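Local coordinates for protein FKBP-type peptidyl-prolyl cis-trans isomerase FkpA (Escherichia coli, PDB 1Q6I) that catalyses the cis-trans isomerisation of proline peptide bonds and acts as a chaperone that speeds protein folding in the periplasm, at residues 140-145 and 166-171; 190-195 and 216-221; 144-149 and 160-165. One frame throughout, in Å; residues are numbered along the deposited sequence.

Contact 1: residues 140-145 and 166-171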
loop_
_atom_site.group_PDB
_atom_site.type_symbol
_atom_site.label_atom_id
_atom_site.label_comp_id
_atom_site.label_asym_id
_atom_site.label_seq_id
_atom_site.Cartn_x
_atom_site.Cartn_y
_atom_site.Cartn_z
ATOM N N ASP A 140 25.267 17.030 -31.717
ATOM C CA ASP A 140 25.850 15.723 -32.092
ATOM C C ASP A 140 25.415 14.532 -31.229
ATOM O O ASP A 140 25.002 14.664 -30.066
ATOM C CB ASP A 140 27.402 15.702 -32.016
ATOM C CG ASP A 140 28.109 16.582 -33.060
ATOM O OD1 ASP A 140 27.482 17.039 -34.050
ATOM O OD2 ASP A 140 29.336 16.857 -32.930
ATOM N N THR A 141 25.604 13.351 -31.797
ATOM C CA THR A 141 25.470 12.109 -31.048
ATOM C C THR A 141 26.862 11.541 -30.732
ATOM O O THR A 141 27.747 11.513 -31.589
ATOM C CB THR A 141 24.711 11.103 -31.881
ATOM O OG1 THR A 141 23.347 11.521 -31.980
ATOM C CG2 THR A 141 24.690 9.693 -31.194
ATOM N N VAL A 142 27.032 11.055 -29.513
ATOM C CA VAL A 142 28.283 10.481 -29.082
ATOM C C VAL A 142 28.029 9.068 -28.604
ATOM O O VAL A 142 26.944 8.757 -28.069
ATOM C CB VAL A 142 28.964 11.270 -27.938
ATOM C CG1 VAL A 142 29.382 12.686 -28.407
ATOM C CG2 VAL A 142 28.091 11.337 -26.694
ATOM N N VAL A 143 29.041 8.228 -28.831
ATOM C CA VAL A 143 29.069 6.847 -28.366
ATOM C C VAL A 143 30.269 6.729 -27.397
ATOM O O VAL A 143 31.403 7.053 -27.788
ATOM C CB VAL A 143 29.273 5.854 -29.541
ATOM C CG1 VAL A 143 29.218 4.419 -29.046
ATOM C CG2 VAL A 143 28.280 6.075 -30.671
ATOM N N VAL A 144 30.036 6.248 -26.168
ATOM C CA VAL A 144 31.075 6.156 -25.147
ATOM C C VAL A 144 31.054 4.912 -24.295
ATOM O O VAL A 144 30.001 4.299 -24.108
ATOM C CB VAL A 144 30.887 7.301 -24.107
ATOM C CG1 VAL A 144 30.947 8.657 -24.776
ATOM C CG2 VAL A 144 29.529 7.171 -23.356
ATOM N N ASN A 145 32.217 4.518 -23.781
ATOM C CA ASN A 145 32.236 3.600 -22.670
ATOM C C ASN A 145 32.539 4.477 -21.449
ATOM O O ASN A 145 33.227 5.485 -21.540
ATOM C CB ASN A 145 33.268 2.495 -22.810
ATOM C CG ASN A 145 32.859 1.446 -23.824
ATOM O OD1 ASN A 145 31.774 0.822 -23.732
ATOM N ND2 ASN A 145 33.727 1.232 -24.791
ATOM N N LEU A 166 27.468 3.139 -24.911
ATOM C CA LEU A 166 26.229 3.862 -24.825
ATOM C C LEU A 166 26.246 5.010 -25.814
ATOM O O LEU A 166 27.217 5.722 -25.944
ATOM C CB LEU A 166 26.106 4.448 -23.425
ATOM C CG LEU A 166 24.926 5.392 -23.209
ATOM C CD1 LEU A 166 23.687 4.551 -23.000
ATOM C CD2 LEU A 166 25.191 6.317 -22.007
ATOM N N SER A 167 25.111 5.237 -26.421
ATOM C CA SER A 167 24.919 6.268 -27.398
ATOM C C SER A 167 23.989 7.276 -26.784
ATOM O O SER A 167 23.043 6.864 -26.154
ATOM C CB SER A 167 24.138 5.653 -28.577
ATOM O OG SER A 167 24.699 5.925 -29.823
ATOM N N PHE A 168 24.207 8.572 -26.994
ATOM C CA PHE A 168 23.228 9.577 -26.625
ATOM C C PHE A 168 23.514 10.932 -27.290
ATOM O O PHE A 168 24.630 11.204 -27.777
ATOM C CB PHE A 168 23.220 9.753 -25.114
ATOM C CG PHE A 168 24.541 10.133 -24.559
ATOM C CD1 PHE A 168 25.002 11.424 -24.684
ATOM C CD2 PHE A 168 25.326 9.194 -23.908
ATOM C CE1 PHE A 168 26.233 11.776 -24.168
ATOM C CE2 PHE A 168 26.535 9.534 -23.402
ATOM C CZ PHE A 168 27.006 10.838 -23.537
ATOM N N ARG A 169 22.527 11.805 -27.268
ATOM C CA ARG A 169 22.733 13.161 -27.749
ATOM C C ARG A 169 23.511 13.955 -26.684
ATOM O O ARG A 169 23.212 13.886 -25.479
ATOM C CB ARG A 169 21.395 13.829 -28.123
ATOM C CG ARG A 169 20.703 13.138 -29.331
ATOM C CD ARG A 169 19.454 13.866 -29.828
ATOM N NE ARG A 169 18.418 13.978 -28.803
ATOM C CZ ARG A 169 17.417 13.122 -28.657
ATOM N NH1 ARG A 169 17.306 12.082 -29.472
ATOM N NH2 ARG A 169 16.519 13.307 -27.706
ATOM N N LEU A 170 24.572 14.627 -27.126
ATOM C CA LEU A 170 25.451 15.381 -26.234
ATOM C C LEU A 170 24.684 16.352 -25.363
ATOM O O LEU A 170 25.014 16.516 -24.208
ATOM C CB LEU A 170 26.492 16.186 -27.037
ATOM C CG LEU A 170 27.488 16.977 -26.165
ATOM C CD1 LEU A 170 28.294 16.014 -25.344
ATOM C CD2 LEU A 170 28.388 17.860 -27.033
ATOM N N ASP A 171 23.642 16.964 -25.933
ATOM C CA ASP A 171 22.811 17.951 -25.262
ATOM C C ASP A 171 21.693 17.346 -24.405
ATOM O O ASP A 171 20.952 18.080 -23.764
ATOM C CB ASP A 171 22.204 18.932 -26.300
ATOM C CG ASP A 171 23.265 19.809 -26.950
ATOM O OD1 ASP A 171 23.063 20.261 -28.075
ATOM O OD2 ASP A 171 24.349 20.105 -26.418
#
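The ring of Phe168 takes CG2 of Val142 over one face, while Val144 reaches it obliquely with its own CG2 and Leu166, from the same strand as the ring, puts CG at the edge in the ring plane. The cluster belongs to the FKBP fold, a curled antiparallel sheet packed against a short helix, and is a worked example of how alternation along paired strands sorts side chains. Val142, Val144, Leu166 and Phe168 fall on the face turned to the core and ligand pocket; Thr141, Val143, Ser167 and Arg169 fall on the other. In Phe168, CG lies between the backbone N and the carbonyl carbon (chi1 58°), which leans the ring back over strand 141-145 and brings CE2 to 3.8 Å from Val144 CG2. The two side chains meet there at about a right angle. Beyond them, Trp177 of helix 175-180 packs on Val144, and Val173 on Phe168.

Beneath the cluster the backbones run antiparallel at 157°. Val142 and Phe168 bond to each other through both N-H and C=O groups, as do Val144 and Leu166. At the Asp140 end of the pairing, Leu170 N gives a nearly straight bond of 3.0 Å to Asp140 O. Between the hydrogen-bonded pairs, Val143 and Ser167 draw their CA atoms to 4.3 Å. Leu166 O, already holding Val144 N at 2.9 Å, also receives the CA-H of Val143, with CA 3.2 Å away. On the outer face Ser167 OG touches two methyl groups, Val143 CG2 at 3.7 Å and Thr141 CG2 at 4.0 Å.

Contact 2: residues 190-195 and 216-221. With FK5 (8-deethyl-8-[but-3-enyl]-ascomycin), chain C.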
loop_
_atom_site.group_PDB
_atom_site.type_symbol
_atom_site.label_atom_id
_atom_site.label_comp_id
_atom_site.label_asym_id
_atom_site.label_seq_id
_atom_site.Cartn_x
_atom_site.Cartn_y
_atom_site.Cartn_z
ATOM N N ILE A 190 38.920 10.828 -21.132
ATOM C CA ILE A 190 38.950 11.916 -20.213
ATOM C C ILE A 190 38.312 11.503 -18.908
ATOM O O ILE A 190 37.425 10.680 -18.867
ATOM C CB ILE A 190 38.233 13.139 -20.818
ATOM C CG1 ILE A 190 38.392 14.348 -19.912
ATOM C CG2 ILE A 190 36.735 12.867 -21.076
ATOM C CD1 ILE A 190 37.939 15.645 -20.547
ATOM N N LYS A 191 38.832 12.052 -17.834
ATOM C CA LYS A 191 38.289 11.810 -16.514
ATOM C C LYS A 191 37.533 13.066 -16.150
ATOM O O LYS A 191 38.066 14.164 -16.218
ATOM C CB LYS A 191 39.399 11.512 -15.526
ATOM C CG LYS A 191 38.970 11.418 -14.048
ATOM C CD LYS A 191 40.077 10.732 -13.206
ATOM C CE LYS A 191 39.876 10.870 -11.707
ATOM N NZ LYS A 191 40.873 10.021 -11.006
ATOM N N LEU A 192 36.277 12.907 -15.780
ATOM C CA LEU A 192 35.458 14.041 -15.427
ATOM C C LEU A 192 35.135 13.954 -13.949
ATOM O O LEU A 192 34.716 12.924 -13.472
ATOM C CB LEU A 192 34.164 14.048 -16.249
ATOM C CG LEU A 192 34.195 14.071 -17.792
ATOM C CD1 LEU A 192 32.763 14.220 -18.338
ATOM C CD2 LEU A 192 35.012 15.207 -18.348
ATOM N N VAL A 193 35.354 15.052 -13.240
ATOM C CA VAL A 193 35.054 15.165 -11.824
ATOM C C VAL A 193 34.032 16.288 -11.725
ATOM O O VAL A 193 34.363 17.474 -11.824
ATOM C CB VAL A 193 36.316 15.413 -11.043
ATOM C CG1 VAL A 193 36.035 15.816 -9.599
ATOM C CG2 VAL A 193 37.127 14.156 -11.096
ATOM N N ILE A 194 32.776 15.870 -11.565
ATOM C CA ILE A 194 31.637 16.754 -11.748
ATOM C C ILE A 194 30.967 17.144 -10.458
ATOM O O ILE A 194 30.500 16.290 -9.709
ATOM C CB ILE A 194 30.617 16.078 -12.695
ATOM C CG1 ILE A 194 31.294 15.552 -13.973
ATOM C CG2 ILE A 194 29.489 17.032 -13.073
ATOM C CD1 ILE A 194 30.324 14.726 -14.939
ATOM N N PRO A 195 30.929 18.450 -10.200
ATOM C CA PRO A 195 30.183 18.999 -9.072
ATOM C C PRO A 195 28.695 18.710 -9.192
ATOM O O PRO A 195 28.173 18.650 -10.313
ATOM C CB PRO A 195 30.367 20.518 -9.189
ATOM C CG PRO A 195 31.357 20.758 -10.190
ATOM C CD PRO A 195 31.618 19.491 -10.971
ATOM N N PHE A 216 33.744 10.413 -13.364
ATOM C CA PHE A 216 33.546 9.530 -14.503
ATOM C C PHE A 216 34.850 9.300 -15.279
ATOM O O PHE A 216 35.570 10.264 -15.607
ATOM C CB PHE A 216 32.545 10.168 -15.447
ATOM C CG PHE A 216 31.126 10.083 -14.986
ATOM C CD1 PHE A 216 30.389 8.948 -15.207
ATOM C CD2 PHE A 216 30.524 11.150 -14.375
ATOM C CE1 PHE A 216 29.102 8.868 -14.804
ATOM C CE2 PHE A 216 29.248 11.070 -13.971
ATOM C CZ PHE A 216 28.525 9.934 -14.193
ATOM N N ASP A 217 35.157 8.048 -15.571
ATOM C CA ASP A 217 36.216 7.730 -16.547
ATOM C C ASP A 217 35.557 7.359 -17.878
ATOM O O ASP A 217 34.913 6.326 -17.965
ATOM C CB ASP A 217 37.062 6.570 -16.083
ATOM C CG ASP A 217 37.734 6.854 -14.793
ATOM O OD1 ASP A 217 38.449 7.898 -14.721
ATOM O OD2 ASP A 217 37.599 6.109 -13.797
ATOM N N VAL A 218 35.731 8.232 -18.875
ATOM C CA VAL A 218 35.109 8.140 -20.153
ATOM C C VAL A 218 36.054 7.872 -21.326
ATOM O O VAL A 218 37.123 8.504 -21.439
ATOM C CB VAL A 218 34.431 9.464 -20.445
ATOM C CG1 VAL A 218 33.512 9.350 -21.628
ATOM C CG2 VAL A 218 33.649 9.915 -19.285
ATOM N N GLU A 219 35.645 6.969 -22.216
ATOM C CA GLU A 219 36.313 6.808 -23.502
ATOM C C GLU A 219 35.324 7.216 -24.608
ATOM O O GLU A 219 34.208 6.707 -24.655
ATOM C CB GLU A 219 36.801 5.377 -23.722
ATOM C CG GLU A 219 37.807 4.916 -22.693
ATOM C CD GLU A 219 38.321 3.515 -22.923
ATOM O OE1 GLU A 219 37.709 2.723 -23.730
ATOM O OE2 GLU A 219 39.347 3.206 -22.255
ATOM N N LEU A 220 35.726 8.162 -25.471
ATOM C CA LEU A 220 34.887 8.608 -26.598
ATOM C C LEU A 220 35.193 7.853 -27.887
ATOM O O LEU A 220 36.265 8.027 -28.494
ATOM C CB LEU A 220 35.043 10.104 -26.818
ATOM C CG LEU A 220 34.347 10.832 -27.950
ATOM C CD1 LEU A 220 32.840 10.700 -27.847
ATOM C CD2 LEU A 220 34.763 12.267 -27.850
ATOM N N LEU A 221 34.238 7.011 -28.297
ATOM C CA LEU A 221 34.414 6.127 -29.464
ATOM C C LEU A 221 33.961 6.740 -30.777
ATOM O O LEU A 221 34.575 6.505 -31.813
ATOM C CB LEU A 221 33.632 4.843 -29.291
ATOM C CG LEU A 221 33.859 4.100 -27.994
ATOM C CD1 LEU A 221 32.950 2.889 -28.031
ATOM C CD2 LEU A 221 35.325 3.682 -27.887
HETATM C C1 FK5 C . 23.436 11.109 -17.884
HETATM C C2 FK5 C . 24.758 10.615 -17.348
HETATM C C3 FK5 C . 26.110 10.873 -17.972
HETATM C C4 FK5 C . 26.103 10.035 -19.222
HETATM C C5 FK5 C . 26.045 8.539 -18.877
HETATM C C6 FK5 C . 24.930 8.188 -17.882
HETATM C C8 FK5 C . 24.753 9.008 -15.572
HETATM C C9 FK5 C . 24.790 7.731 -15.082
HETATM C C10 FK5 C . 23.520 7.032 -14.679
HETATM C C11 FK5 C . 22.550 7.834 -13.801
HETATM C C12 FK5 C . 21.197 7.124 -13.664
HETATM C C13 FK5 C . 20.678 6.635 -15.006
HETATM C C14 FK5 C . 21.753 5.853 -15.724
HETATM C C15 FK5 C . 21.318 5.346 -17.100
HETATM C C16 FK5 C . 20.841 3.911 -17.066
HETATM C C17 FK5 C . 19.337 3.704 -17.186
HETATM C C18 FK5 C . 18.568 4.946 -17.673
HETATM C C19 FK5 C . 18.202 4.927 -19.154
HETATM C C20 FK5 C . 17.040 5.712 -19.591
HETATM C C21 FK5 C . 17.071 6.503 -20.866
HETATM C C22 FK5 C . 17.636 7.894 -20.674
HETATM C C23 FK5 C . 19.119 8.129 -20.723
HETATM C C24 FK5 C . 19.476 9.561 -20.311
HETATM C C25 FK5 C . 20.829 9.443 -19.641
HETATM C C26 FK5 C . 21.393 10.636 -18.870
HETATM C C27 FK5 C . 20.299 11.124 -18.025
HETATM C C28 FK5 C . 19.735 12.404 -18.386
HETATM C C29 FK5 C . 18.776 13.110 -17.508
HETATM C C30 FK5 C . 19.490 14.218 -16.746
HETATM C C31 FK5 C . 18.491 15.091 -15.983
HETATM C C32 FK5 C . 17.489 15.614 -16.976
HETATM C C33 FK5 C . 16.735 14.473 -17.631
HETATM C C34 FK5 C . 17.726 13.674 -18.441
HETATM C C35 FK5 C . 23.113 8.103 -12.423
HETATM C C36 FK5 C . 18.866 3.202 -15.823
HETATM C C37 FK5 C . 18.986 4.168 -20.184
HETATM C C38 FK5 C . 15.648 6.518 -21.423
HETATM C C39 FK5 C . 15.653 5.941 -22.824
HETATM C C40 FK5 C . 14.603 4.997 -23.228
HETATM C C41 FK5 C . 21.798 9.152 -20.759
HETATM C C42 FK5 C . 19.849 10.303 -16.857
HETATM C C43 FK5 C . 18.446 6.318 -14.211
HETATM C C44 FK5 C . 22.376 4.651 -19.127
HETATM C C45 FK5 C . 19.306 16.155 -13.997
HETATM N N7 FK5 C . 24.809 9.255 -16.858
HETATM O O1 FK5 C . 22.532 10.265 -18.059
HETATM O O2 FK5 C . 23.255 12.442 -18.274
HETATM O O3 FK5 C . 24.630 10.041 -14.673
HETATM O O4 FK5 C . 26.002 7.045 -14.980
HETATM O O5 FK5 C . 22.843 6.739 -15.894
HETATM O O6 FK5 C . 24.010 5.873 -13.955
HETATM O O7 FK5 C . 19.571 5.779 -14.874
HETATM O O8 FK5 C . 22.440 5.402 -17.939
HETATM O O9 FK5 C . 16.848 9.024 -20.467
HETATM O O10 FK5 C . 19.602 10.410 -21.420
HETATM O O11 FK5 C . 19.134 16.200 -15.398
HETATM O O12 FK5 C . 16.585 16.483 -16.361
#
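Phe216 O accepts the N-H of Leu192 across a short 2.7 Å bond, and the CA-H of Lys191 approaches the same oxygen, with CA at 3.3 Å. The return bond, Phe216 N to Leu192 O, is equally short, and Ile190 and Val218 form the next hydrogen-bonded pair, again through two bonds. Such hydrogen-bonded pairs, alternating with the non-hydrogen-bonded pair Lys191-Asp217, are the signature of an antiparallel sheet, here part of the FKBP fold.

On one face Lys191 and Asp217 run side by side. CG of the lysine is anti to its backbone N (chi1 172°), and the extended chain slides its methylenes past the carboxylate, CD lying 3.6 Å from Asp217 OD1. NZ ends 4.9 Å from that oxygen, too far for a salt bridge. On the other face Ile194 CD1 meets Phe216 CD2 obliquely at 3.6 Å, while FK5 lies at the edge of this ring, its O4 in the ring plane and 3.6 Å from Phe216 CE1.

Trp177 of helix 175-180 meets the same ring edge-to-face. In the sheet, strand 189-194 pairs onward with strand 124-127 and strand 214-223 with strand 141-150, while Phe110 of the long helix 70-111 packs on Lys191 and Val193.

Contact 3: residues 144-149 and 160-165; sequences VNYKGT and YTRGEP. With FK5 (8-deethyl-8-[but-3-enyl]-ascomycin), chain C.
Asn145 lays its CB over one face of the Tyr160 ring, 3.4 Å from CE1; the side chains cross at a slant, with the amide plane 26° from that of the ring. The amide oxygen leads on to the end of the loop: Asn145 OD1 lies 3.3 Å from Pro165 CA. Val144 O also approaches this CA, at 3.4 Å, which sets the proline against the strand backbone.

Tyr146 points to the other side of the strand, and its phenol meets the loop again through Arg162. NH2 of the guanidinium donates to Tyr146 OH over 3.2 Å in a rather bent bond (146° at the hydrogen). The tyrosine CG sits between its backbone N and carbonyl carbon (chi1 69°), and from there the ring rises into the ligand pocket. FK5 sets C5 over one face, 3.7 Å above the plane and toward the rim, while the ligand's O4 is 3.5 Å from Tyr146 CE2. C5 belongs to the six-membered pipecolinyl ring, generally thought to mimic the substrate proline in FKBP complexes.

Asp157 is the second shell: OD1 forms a salt bridge with Arg162 NH1, and OD2 is hydrogen-bonded both to Tyr146 OH and to FK5. A phenylalanine in place of Tyr146 would probably leave Arg162 NH2 and Asp157 OD2 each without one partner, and the guanidinium freer to turn about its remaining link to Asp157.

Trp177 of helix 175-180 meets the Tyr146 ring edge-to-face. The loop itself connects strand 155-158 to strand 166-169, both of which pair with strand 141-150, and Tyr160 reaches past that strand to Glu219 of strand 214-223.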
loop_
_atom_site.group_PDB
_atom_site.type_symbol
_atom_site.label_atom_id
_atom_site.label_comp_id
_atom_site.label_asym_id
_atom_site.label_seq_id
_atom_site.Cartn_x
_atom_site.Cartn_y
_atom_site.Cartn_z
ATOM N N VAL A 144 30.036 6.248 -26.168
ATOM C CA VAL A 144 31.075 6.156 -25.147
ATOM C C VAL A 144 31.054 4.912 -24.295
ATOM O O VAL A 144 30.001 4.299 -24.108
ATOM C CB VAL A 144 30.887 7.301 -24.107
ATOM C CG1 VAL A 144 30.947 8.657 -24.776
ATOM C CG2 VAL A 144 29.529 7.171 -23.356
ATOM N N ASN A 145 32.217 4.518 -23.781
ATOM C CA ASN A 145 32.236 3.600 -22.670
ATOM C C ASN A 145 32.539 4.477 -21.449
ATOM O O ASN A 145 33.227 5.485 -21.540
ATOM C CB ASN A 145 33.268 2.495 -22.810
ATOM C CG ASN A 145 32.859 1.446 -23.824
ATOM O OD1 ASN A 145 31.774 0.822 -23.732
ATOM N ND2 ASN A 145 33.727 1.232 -24.791
ATOM N N TYR A 146 32.005 4.114 -20.300
ATOM C CA TYR A 146 32.291 4.896 -19.092
ATOM C C TYR A 146 32.133 4.084 -17.815
ATOM O O TYR A 146 31.515 3.033 -17.759
ATOM C CB TYR A 146 31.415 6.157 -19.019
ATOM C CG TYR A 146 29.981 5.838 -18.784
ATOM C CD1 TYR A 146 29.169 5.530 -19.844
ATOM C CD2 TYR A 146 29.443 5.768 -17.491
ATOM C CE1 TYR A 146 27.862 5.186 -19.677
ATOM C CE2 TYR A 146 28.110 5.414 -17.306
ATOM C CZ TYR A 146 27.320 5.120 -18.420
ATOM O OH TYR A 146 25.980 4.730 -18.328
ATOM N N LYS A 147 32.688 4.627 -16.766
ATOM C CA LYS A 147 32.593 4.055 -15.473
ATOM C C LYS A 147 32.345 5.245 -14.617
ATOM O O LYS A 147 33.060 6.251 -14.764
ATOM C CB LYS A 147 33.922 3.439 -15.150
ATOM C CG LYS A 147 34.038 2.876 -13.806
ATOM C CD LYS A 147 35.265 1.952 -13.741
ATOM C CE LYS A 147 36.525 2.711 -13.393
ATOM N NZ LYS A 147 37.447 1.794 -12.661
ATOM N N GLY A 148 31.331 5.158 -13.755
ATOM C CA GLY A 148 31.032 6.208 -12.795
ATOM C C GLY A 148 31.152 5.733 -11.338
ATOM O O GLY A 148 30.709 4.632 -11.000
ATOM N N THR A 149 31.791 6.562 -10.494
ATOM C CA THR A 149 31.999 6.269 -9.091
ATOM C C THR A 149 31.756 7.511 -8.242
ATOM O O THR A 149 31.915 8.645 -8.702
ATOM C CB THR A 149 33.432 5.801 -8.798
ATOM O OG1 THR A 149 34.359 6.848 -9.102
ATOM C CG2 THR A 149 33.876 4.632 -9.690
ATOM N N TYR A 160 30.928 -0.849 -19.609
ATOM C CA TYR A 160 31.719 -2.024 -19.969
ATOM C C TYR A 160 31.046 -3.344 -19.581
ATOM O O TYR A 160 31.129 -4.338 -20.306
ATOM C CB TYR A 160 33.082 -1.950 -19.259
ATOM C CG TYR A 160 33.937 -0.761 -19.622
ATOM C CD1 TYR A 160 34.618 -0.723 -20.831
ATOM C CD2 TYR A 160 34.078 0.315 -18.759
ATOM C CE1 TYR A 160 35.403 0.347 -21.170
ATOM C CE2 TYR A 160 34.852 1.390 -19.086
ATOM C CZ TYR A 160 35.511 1.403 -20.292
ATOM O OH TYR A 160 36.289 2.481 -20.646
ATOM N N THR A 161 30.393 -3.363 -18.424
ATOM C CA THR A 161 29.693 -4.557 -17.970
ATOM C C THR A 161 28.441 -4.897 -18.785
ATOM O O THR A 161 27.970 -6.014 -18.683
ATOM C CB THR A 161 29.278 -4.447 -16.507
ATOM O OG1 THR A 161 28.363 -3.367 -16.365
ATOM C CG2 THR A 161 30.476 -4.088 -15.584
ATOM N N ARG A 162 27.885 -3.966 -19.564
ATOM C CA ARG A 162 26.735 -4.325 -20.407
ATOM C C ARG A 162 27.237 -4.836 -21.732
ATOM O O ARG A 162 26.464 -5.174 -22.625
ATOM C CB ARG A 162 25.783 -3.158 -20.641
ATOM C CG ARG A 162 25.004 -2.745 -19.409
ATOM C CD ARG A 162 24.150 -1.487 -19.594
ATOM N NE ARG A 162 24.920 -0.298 -19.944
ATOM C CZ ARG A 162 25.240 0.680 -19.081
ATOM N NH1 ARG A 162 24.891 0.599 -17.807
ATOM N NH2 ARG A 162 25.920 1.734 -19.486
ATOM N N GLY A 163 28.548 -4.871 -21.864
ATOM C CA GLY A 163 29.154 -5.371 -23.072
ATOM C C GLY A 163 28.903 -4.489 -24.275
ATOM O O GLY A 163 29.075 -4.930 -25.398
ATOM N N GLU A 164 28.486 -3.247 -24.059
ATOM C CA GLU A 164 28.254 -2.374 -25.189
ATOM C C GLU A 164 28.377 -0.929 -24.787
ATOM O O GLU A 164 28.124 -0.553 -23.660
ATOM C CB GLU A 164 26.896 -2.656 -25.825
ATOM C CG GLU A 164 25.723 -2.151 -25.009
ATOM C CD GLU A 164 24.401 -2.374 -25.705
ATOM O OE1 GLU A 164 24.387 -2.993 -26.780
ATOM O OE2 GLU A 164 23.372 -1.936 -25.169
ATOM N N PRO A 165 28.852 -0.117 -25.702
ATOM C CA PRO A 165 28.953 1.306 -25.419
ATOM C C PRO A 165 27.558 1.914 -25.378
ATOM O O PRO A 165 26.607 1.269 -25.735
ATOM C CB PRO A 165 29.726 1.826 -26.607
ATOM C CG PRO A 165 29.388 0.871 -27.708
ATOM C CD PRO A 165 29.382 -0.459 -27.032
HETATM C C1 FK5 C . 23.436 11.109 -17.884
HETATM C C2 FK5 C . 24.758 10.615 -17.348
HETATM C C3 FK5 C . 26.110 10.873 -17.972
HETATM C C4 FK5 C . 26.103 10.035 -19.222
HETATM C C5 FK5 C . 26.045 8.539 -18.877
HETATM C C6 FK5 C . 24.930 8.188 -17.882
HETATM C C8 FK5 C . 24.753 9.008 -15.572
HETATM C C9 FK5 C . 24.790 7.731 -15.082
HETATM C C10 FK5 C . 23.520 7.032 -14.679
HETATM C C11 FK5 C . 22.550 7.834 -13.801
HETATM C C12 FK5 C . 21.197 7.124 -13.664
HETATM C C13 FK5 C . 20.678 6.635 -15.006
HETATM C C14 FK5 C . 21.753 5.853 -15.724
HETATM C C15 FK5 C . 21.318 5.346 -17.100
HETATM C C16 FK5 C . 20.841 3.911 -17.066
HETATM C C17 FK5 C . 19.337 3.704 -17.186
HETATM C C18 FK5 C . 18.568 4.946 -17.673
HETATM C C19 FK5 C . 18.202 4.927 -19.154
HETATM C C20 FK5 C . 17.040 5.712 -19.591
HETATM C C21 FK5 C . 17.071 6.503 -20.866
HETATM C C22 FK5 C . 17.636 7.894 -20.674
HETATM C C23 FK5 C . 19.119 8.129 -20.723
HETATM C C24 FK5 C . 19.476 9.561 -20.311
HETATM C C25 FK5 C . 20.829 9.443 -19.641
HETATM C C26 FK5 C . 21.393 10.636 -18.870
HETATM C C27 FK5 C . 20.299 11.124 -18.025
HETATM C C28 FK5 C . 19.735 12.404 -18.386
HETATM C C29 FK5 C . 18.776 13.110 -17.508
HETATM C C30 FK5 C . 19.490 14.218 -16.746
HETATM C C31 FK5 C . 18.491 15.091 -15.983
HETATM C C32 FK5 C . 17.489 15.614 -16.976
HETATM C C33 FK5 C . 16.735 14.473 -17.631
HETATM C C34 FK5 C . 17.726 13.674 -18.441
HETATM C C35 FK5 C . 23.113 8.103 -12.423
HETATM C C36 FK5 C . 18.866 3.202 -15.823
HETATM C C37 FK5 C . 18.986 4.168 -20.184
HETATM C C38 FK5 C . 15.648 6.518 -21.423
HETATM C C39 FK5 C . 15.653 5.941 -22.824
HETATM C C40 FK5 C . 14.603 4.997 -23.228
HETATM C C41 FK5 C . 21.798 9.152 -20.759
HETATM C C42 FK5 C . 19.849 10.303 -16.857
HETATM C C43 FK5 C . 18.446 6.318 -14.211
HETATM C C44 FK5 C . 22.376 4.651 -19.127
HETATM C C45 FK5 C . 19.306 16.155 -13.997
HETATM N N7 FK5 C . 24.809 9.255 -16.858
HETATM O O1 FK5 C . 22.532 10.265 -18.059
HETATM O O2 FK5 C . 23.255 12.442 -18.274
HETATM O O3 FK5 C . 24.630 10.041 -14.673
HETATM O O4 FK5 C . 26.002 7.045 -14.980
HETATM O O5 FK5 C . 22.843 6.739 -15.894
HETATM O O6 FK5 C . 24.010 5.873 -13.955
HETATM O O7 FK5 C . 19.571 5.779 -14.874
HETATM O O8 FK5 C . 22.440 5.402 -17.939
HETATM O O9 FK5 C . 16.848 9.024 -20.467
HETATM O O10 FK5 C . 19.602 10.410 -21.420
HETATM O O11 FK5 C . 19.134 16.200 -15.398
HETATM O O12 FK5 C . 16.585 16.483 -16.361
#

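Overall arrangement
The three contacts, with centres 11 to 13 Å apart, show how one strand can tie a sheet to a ligand pocket. Contacts 1 and 3 share Val144 and Asn145: Val144 pairs with Leu166 in the former, and Asn145 packs on Tyr160 and Pro165 in the latter. Contact 2 adjoins both through strand 214-223: Leu221 N to Val143 O, Glu219 N to Asn145 O and Asp217 N to Lys147 O, each 2.9 Å, are probable hydrogen bonds. Contacts 2 and 3 both touch FK5, by way of Phe216 and Tyr146. Contact 1 reaches the pocket through the side chain of Leu166, about 4 Å from the ligand at the nearest atoms; Leu166 CD2 packs 3.7 Å from Tyr146 CE1.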